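PDB 2Y3M: protein transport protein HOFQ, which is a competence secretin that probably forms an outer-membrane channel for DNA uptake, and whose extra-membranous domains bind DNA. Local coordinates for residues P16-L21 with L32-E37; V42-E47 with A59-L64. One frame throughout, in Å; residues are numbered along the deposited sequence.

Contact 1: residues P16-L21 with L32-E37; sequences PLVPTL and LIIDDE
Ile34 gives the largest share of the surface buried here and meets Leu17 and Val18 with two separate branches. CG2, held anti to the backbone N, comes up to CD1 of Leu17 at 4.5 Å, a loose contact. CG1 lies beside the backbone N (chi1 -58°) and carries the ethyl arm toward Val18, where CD1 ends 4.2 Å from Val18 CG1 and the two side chains cross at a slant. A beta-branched isoleucine suits a strand, and here its fork lets one residue meet two successive residues, Leu17 and Val18.

One turn further along the helix, Leu21 meets Leu32 of the strand more closely. The CG of Leu32 stands anti to its own backbone N (chi1 176°), which sends the branch out from the strand so that the methyl CD2 reaches the helix backbone. This methyl lies 3.7 Å from Leu21 CB and 3.6 Å from Leu21 O, so it rests on the main chain and the root of the side chain. The turn bonded from Leu21 N to Leu17 O puts Leu17 and Leu21 on the side that faces the strand, while Val18 reaches Ile34 from the flank through CG1. All three are aliphatic, which suits a contact made by side-chain carbons.

Asp35 forms a salt bridge with Arg11 of the second subunit. Leu21 and Ile34 also both touch Leu44 of strand 42-48, the antiparallel partner of strand 31-36, while Leu32 packs on Leu46 of that strand and on Gln22 and Ala25 of helix 18-26. Helix 18-26 thus covers one face of the two-stranded sheet.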
loop_
_atom_site.group_PDB
_atom_site.type_symbol
_atom_site.label_atom_id
_atom_site.label_comp_id
_atom_site.label_asym_id
_atom_site.label_seq_id
_atom_site.Cartn_x
_atom_site.Cartn_y
_atom_site.Cartn_z
ATOM N N PRO B 16 0.096 -9.702 -6.382
ATOM C CA PRO B 16 -1.223 -9.901 -7.001
ATOM C C PRO B 16 -2.352 -9.438 -6.080
ATOM O O PRO B 16 -2.441 -9.861 -4.926
ATOM C CB PRO B 16 -1.286 -11.416 -7.232
ATOM C CG PRO B 16 0.140 -11.854 -7.263
ATOM C CD PRO B 16 0.843 -10.969 -6.278
ATOM N N LEU B 17 -3.200 -8.564 -6.600
ATOM C CA LEU B 17 -4.212 -7.892 -5.793
ATOM C C LEU B 17 -5.557 -8.634 -5.724
ATOM O O LEU B 17 -6.134 -8.778 -4.644
ATOM C CB LEU B 17 -4.390 -6.439 -6.278
ATOM C CG LEU B 17 -4.628 -6.167 -7.774
ATOM C CD1 LEU B 17 -6.116 -6.035 -8.068
ATOM C CD2 LEU B 17 -3.899 -4.908 -8.233
ATOM N N VAL B 18 -6.018 -9.132 -6.869
ATOM C CA VAL B 18 -7.399 -9.606 -7.041
ATOM C C VAL B 18 -7.960 -10.534 -5.943
ATOM O O VAL B 18 -8.961 -10.177 -5.313
ATOM C CB VAL B 18 -7.639 -10.196 -8.467
ATOM C CG1 VAL B 18 -9.060 -10.718 -8.611
ATOM C CG2 VAL B 18 -7.357 -9.149 -9.532
ATOM N N PRO B 19 -7.330 -11.709 -5.702
ATOM C CA PRO B 19 -7.967 -12.695 -4.807
ATOM C C PRO B 19 -8.064 -12.246 -3.343
ATOM O O PRO B 19 -9.121 -12.393 -2.723
ATOM C CB PRO B 19 -7.060 -13.931 -4.931
ATOM C CG PRO B 19 -6.166 -13.661 -6.105
ATOM C CD PRO B 19 -6.012 -12.182 -6.162
ATOM N N THR B 20 -6.965 -11.704 -2.817
ATOM C CA THR B 20 -6.879 -11.202 -1.443
ATOM C C THR B 20 -7.878 -10.075 -1.169
ATOM O O THR B 20 -8.446 -9.988 -0.077
ATOM C CB THR B 20 -5.445 -10.712 -1.140
ATOM O OG1 THR B 20 -4.531 -11.806 -1.290
ATOM C CG2 THR B 20 -5.331 -10.146 0.276
ATOM N N LEU B 21 -8.083 -9.219 -2.166
ATOM C CA LEU B 21 -9.031 -8.111 -2.061
ATOM C C LEU B 21 -10.484 -8.579 -1.948
ATOM O O LEU B 21 -11.253 -8.020 -1.164
ATOM C CB LEU B 21 -8.878 -7.145 -3.244
ATOM C CG LEU B 21 -7.735 -6.125 -3.223
ATOM C CD1 LEU B 21 -7.649 -5.405 -4.563
ATOM C CD2 LEU B 21 -7.888 -5.120 -2.081
ATOM N N LEU B 32 -17.254 -5.623 -3.673
ATOM C CA LEU B 32 -16.048 -5.047 -4.276
ATOM C C LEU B 32 -16.117 -5.000 -5.803
ATOM O O LEU B 32 -16.303 -6.026 -6.457
ATOM C CB LEU B 32 -14.805 -5.822 -3.825
ATOM C CG LEU B 32 -13.456 -5.426 -4.429
ATOM C CD1 LEU B 32 -12.953 -4.084 -3.884
ATOM C CD2 LEU B 32 -12.429 -6.521 -4.197
ATOM N N ILE B 33 -15.988 -3.803 -6.365
ATOM C CA ILE B 33 -15.833 -3.662 -7.811
ATOM C C ILE B 33 -14.408 -3.202 -8.105
ATOM O O ILE B 33 -14.009 -2.096 -7.732
ATOM C CB ILE B 33 -16.856 -2.679 -8.444
ATOM C CG1 ILE B 33 -18.274 -2.942 -7.920
ATOM C CG2 ILE B 33 -16.819 -2.783 -9.970
ATOM C CD1 ILE B 33 -19.257 -1.800 -8.173
ATOM N N ILE B 34 -13.638 -4.084 -8.734
ATOM C CA ILE B 34 -12.316 -3.740 -9.232
ATOM C C ILE B 34 -12.466 -3.163 -10.635
ATOM O O ILE B 34 -12.984 -3.826 -11.543
ATOM C CB ILE B 34 -11.348 -4.957 -9.243
ATOM C CG1 ILE B 34 -11.215 -5.549 -7.832
ATOM C CG2 ILE B 34 -9.973 -4.543 -9.782
ATOM C CD1 ILE B 34 -10.722 -6.980 -7.797
ATOM N N ASP B 35 -12.033 -1.914 -10.783
ATOM C CA ASP B 35 -12.019 -1.232 -12.064
ATOM C C ASP B 35 -10.569 -1.100 -12.534
ATOM O O ASP B 35 -9.788 -0.306 -11.995
ATOM C CB ASP B 35 -12.721 0.128 -11.961
ATOM C CG ASP B 35 -14.186 0.004 -11.522
ATOM O OD1 ASP B 35 -14.907 -0.854 -12.080
ATOM O OD2 ASP B 35 -14.626 0.760 -10.618
ATOM N N ASP B 36 -10.223 -1.906 -13.530
ATOM C CA ASP B 36 -8.851 -2.037 -13.999
ATOM C C ASP B 36 -8.715 -1.448 -15.399
ATOM O O ASP B 36 -9.100 -2.081 -16.385
ATOM C CB ASP B 36 -8.450 -3.516 -13.992
ATOM C CG ASP B 36 -6.971 -3.736 -14.248
ATOM O OD1 ASP B 36 -6.206 -2.757 -14.400
ATOM O OD2 ASP B 36 -6.566 -4.911 -14.296
ATOM N N GLU B 37 -8.176 -0.233 -15.476
ATOM C CA GLU B 37 -7.972 0.439 -16.757
ATOM C C GLU B 37 -6.616 0.075 -17.352
ATOM O O GLU B 37 -5.587 0.213 -16.691
ATOM C CB GLU B 37 -8.119 1.961 -16.620
ATOM C CG GLU B 37 -7.901 2.725 -17.936
ATOM C CD GLU B 37 -8.409 4.160 -17.912
ATOM O OE1 GLU B 37 -8.829 4.650 -16.842
ATOM O OE2 GLU B 37 -8.392 4.803 -18.980
#

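Contact 2: residues V42-E47 with A59-L64; sequences VSLQLE and AKIKQL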
loop_
_atom_site.group_PDB
_atom_site.type_symbol
_atom_site.label_atom_id
_atom_site.label_comp_id
_atom_site.label_asym_id
_atom_site.label_seq_id
_atom_site.Cartn_x
_atom_site.Cartn_y
_atom_site.Cartn_z
ATOM N N VAL B 42 -5.696 1.229 -11.340
ATOM C CA VAL B 42 -6.684 0.351 -10.716
ATOM C C VAL B 42 -7.494 1.116 -9.666
ATOM O O VAL B 42 -6.935 1.869 -8.856
ATOM C CB VAL B 42 -6.038 -0.953 -10.138
ATOM C CG1 VAL B 42 -4.977 -0.632 -9.089
ATOM C CG2 VAL B 42 -7.097 -1.905 -9.577
ATOM N N SER B 43 -8.812 0.938 -9.714
ATOM C CA SER B 43 -9.720 1.536 -8.741
ATOM C C SER B 43 -10.564 0.468 -8.062
ATOM O O SER B 43 -10.900 -0.555 -8.663
ATOM C CB SER B 43 -10.632 2.570 -9.403
ATOM O OG SER B 43 -9.943 3.788 -9.632
ATOM N N LEU B 44 -10.896 0.716 -6.799
ATOM C CA LEU B 44 -11.782 -0.162 -6.045
ATOM C C LEU B 44 -13.022 0.600 -5.627
ATOM O O LEU B 44 -12.928 1.709 -5.087
ATOM C CB LEU B 44 -11.091 -0.693 -4.796
ATOM C CG LEU B 44 -9.744 -1.388 -4.916
ATOM C CD1 LEU B 44 -9.294 -1.807 -3.525
ATOM C CD2 LEU B 44 -9.821 -2.583 -5.868
ATOM N N GLN B 45 -14.186 0.018 -5.890
ATOM C CA GLN B 45 -15.413 0.542 -5.317
ATOM C C GLN B 45 -15.901 -0.430 -4.260
ATOM O O GLN B 45 -16.174 -1.595 -4.555
ATOM C CB GLN B 45 -16.483 0.806 -6.379
ATOM C CG GLN B 45 -17.790 1.292 -5.767
ATOM C CD GLN B 45 -18.589 2.186 -6.679
ATOM O OE1 GLN B 45 -18.051 2.794 -7.608
ATOM N NE2 GLN B 45 -19.889 2.283 -6.413
ATOM N N LEU B 46 -15.981 0.056 -3.028
ATOM C CA LEU B 46 -16.390 -0.761 -1.891
ATOM C C LEU B 46 -17.794 -0.391 -1.451
ATOM O O LEU B 46 -18.148 0.783 -1.396
ATOM C CB LEU B 46 -15.410 -0.595 -0.732
ATOM C CG LEU B 46 -13.983 -1.035 -1.041
ATOM C CD1 LEU B 46 -13.041 -0.428 -0.056
ATOM C CD2 LEU B 46 -13.887 -2.543 -1.006
ATOM N N GLU B 47 -18.600 -1.406 -1.166
ATOM C CA GLU B 47 -19.979 -1.186 -0.753
ATOM C C GLU B 47 -20.315 -1.994 0.483
ATOM O O GLU B 47 -20.039 -3.187 0.542
ATOM C CB GLU B 47 -20.941 -1.549 -1.884
ATOM C CG GLU B 47 -20.912 -0.590 -3.050
ATOM C CD GLU B 47 -21.587 -1.149 -4.282
ATOM O OE1 GLU B 47 -22.097 -2.289 -4.234
ATOM O OE2 GLU B 47 -21.605 -0.441 -5.306
ATOM N N ALA B 59 -9.776 0.343 5.922
ATOM C CA ALA B 59 -8.609 0.186 6.779
ATOM C C ALA B 59 -7.817 -1.074 6.447
ATOM O O ALA B 59 -6.591 -1.020 6.344
ATOM C CB ALA B 59 -9.016 0.190 8.253
ATOM N N LYS B 60 -8.517 -2.199 6.280
ATOM C CA LYS B 60 -7.865 -3.484 5.998
ATOM C C LYS B 60 -7.141 -3.472 4.655
ATOM O O LYS B 60 -6.035 -4.006 4.542
ATOM C CB LYS B 60 -8.859 -4.652 6.053
ATOM C CG LYS B 60 -9.488 -4.894 7.419
ATOM C CD LYS B 60 -8.548 -5.585 8.397
ATOM C CE LYS B 60 -8.964 -5.320 9.843
ATOM N NZ LYS B 60 -10.406 -5.619 10.111
ATOM N N ILE B 61 -7.767 -2.867 3.646
ATOM C CA ILE B 61 -7.147 -2.708 2.326
ATOM C C ILE B 61 -5.903 -1.810 2.399
ATOM O O ILE B 61 -4.891 -2.093 1.757
ATOM C CB ILE B 61 -8.160 -2.186 1.276
ATOM C CG1 ILE B 61 -9.216 -3.257 0.997
ATOM C CG2 ILE B 61 -7.457 -1.795 -0.026
ATOM C CD1 ILE B 61 -10.455 -2.747 0.304
ATOM N N LYS B 62 -5.991 -0.748 3.200
ATOM C CA LYS B 62 -4.874 0.169 3.428
ATOM C C LYS B 62 -3.705 -0.515 4.140
ATOM O O LYS B 62 -2.551 -0.177 3.895
ATOM C CB LYS B 62 -5.333 1.400 4.217
ATOM C CG LYS B 62 -6.080 2.434 3.386
ATOM C CD LYS B 62 -6.558 3.603 4.248
ATOM C CE LYS B 62 -7.243 4.690 3.419
ATOM N NZ LYS B 62 -6.276 5.621 2.770
ATOM N N GLN B 63 -4.019 -1.480 5.005
ATOM C CA GLN B 63 -3.014 -2.224 5.774
ATOM C C GLN B 63 -2.256 -3.275 4.953
ATOM O O GLN B 63 -1.205 -3.752 5.384
ATOM C CB GLN B 63 -3.660 -2.897 6.990
ATOM C CG GLN B 63 -3.975 -1.953 8.142
ATOM C CD GLN B 63 -5.025 -2.508 9.100
ATOM O OE1 GLN B 63 -5.996 -1.826 9.436
ATOM N NE2 GLN B 63 -4.837 -3.749 9.537
ATOM N N LEU B 64 -2.792 -3.641 3.788
ATOM C CA LEU B 64 -2.179 -4.668 2.942
ATOM C C LEU B 64 -0.814 -4.242 2.428
ATOM O O LEU B 64 -0.664 -3.147 1.879
ATOM C CB LEU B 64 -3.071 -5.008 1.741
ATOM C CG LEU B 64 -4.411 -5.718 1.948
ATOM C CD1 LEU B 64 -5.146 -5.834 0.615
ATOM C CD2 LEU B 64 -4.243 -7.090 2.598
#
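Ile61 points from helix 51-63 toward strand 42-48 and meets Leu46 and Leu44 tip to tip. Its longer arm ends in CD1, which sits against both leucines but closest to Leu46: CD1 of Leu46 is 3.5 Å from Ile61 CD1, tighter than usual van der Waals contact, and CD2 of Leu46 is 3.7 Å from the same methyl. Leu44 CD1 is 4.1 Å from Ile61 CD1, and the shorter branch of Ile61 adds a second contact with Leu44 alone, CG2 lying 4.0 Å from Leu44 CD1. CG2 is anti to the backbone N and CG1 beside it (chi1 -68°), which spreads the two methyls over the leucine pair.

In the strand the two leucines stand two residues apart, so both present their side chains on the same face. This is helix-on-sheet packing. Along the chain the order is beta-alpha-beta-beta-alpha-beta, consistent with the N-terminal domain of secretins; the two middle strands, 31-36 and 42-48, form this sheet, and Ser43 to Glu47 pair with an antiparallel strand of the second subunit that adds to it. Leu21 of helix 18-26 touches both Leu44 and Ile61. Lys62, next to Ile61, forms a salt bridge with Asp65 of the second subunit.

Contacts 1 and 2 follow one another along the chain, their centres about 9 Å apart, and they share one small sheet. Strands 31-36 and 42-48 are joined by probable hydrogen bonds from Asp35 N to Ser43 O and from Gln45 N to Ile33 O, each 2.8 Å long. Between the contacts the apolar layer is continuous: Leu32 CD1 lies 3.4 Å from Leu46 CD2, and Leu21 CD1 lies 3.8 Å from Leu44 CD2. Leu21 touches Ile61 as well as Leu44, so the two helices meet over the same face of the sheet. A glycerol, probably from crystallisation, is bound at Gln63 O, beside contact 2.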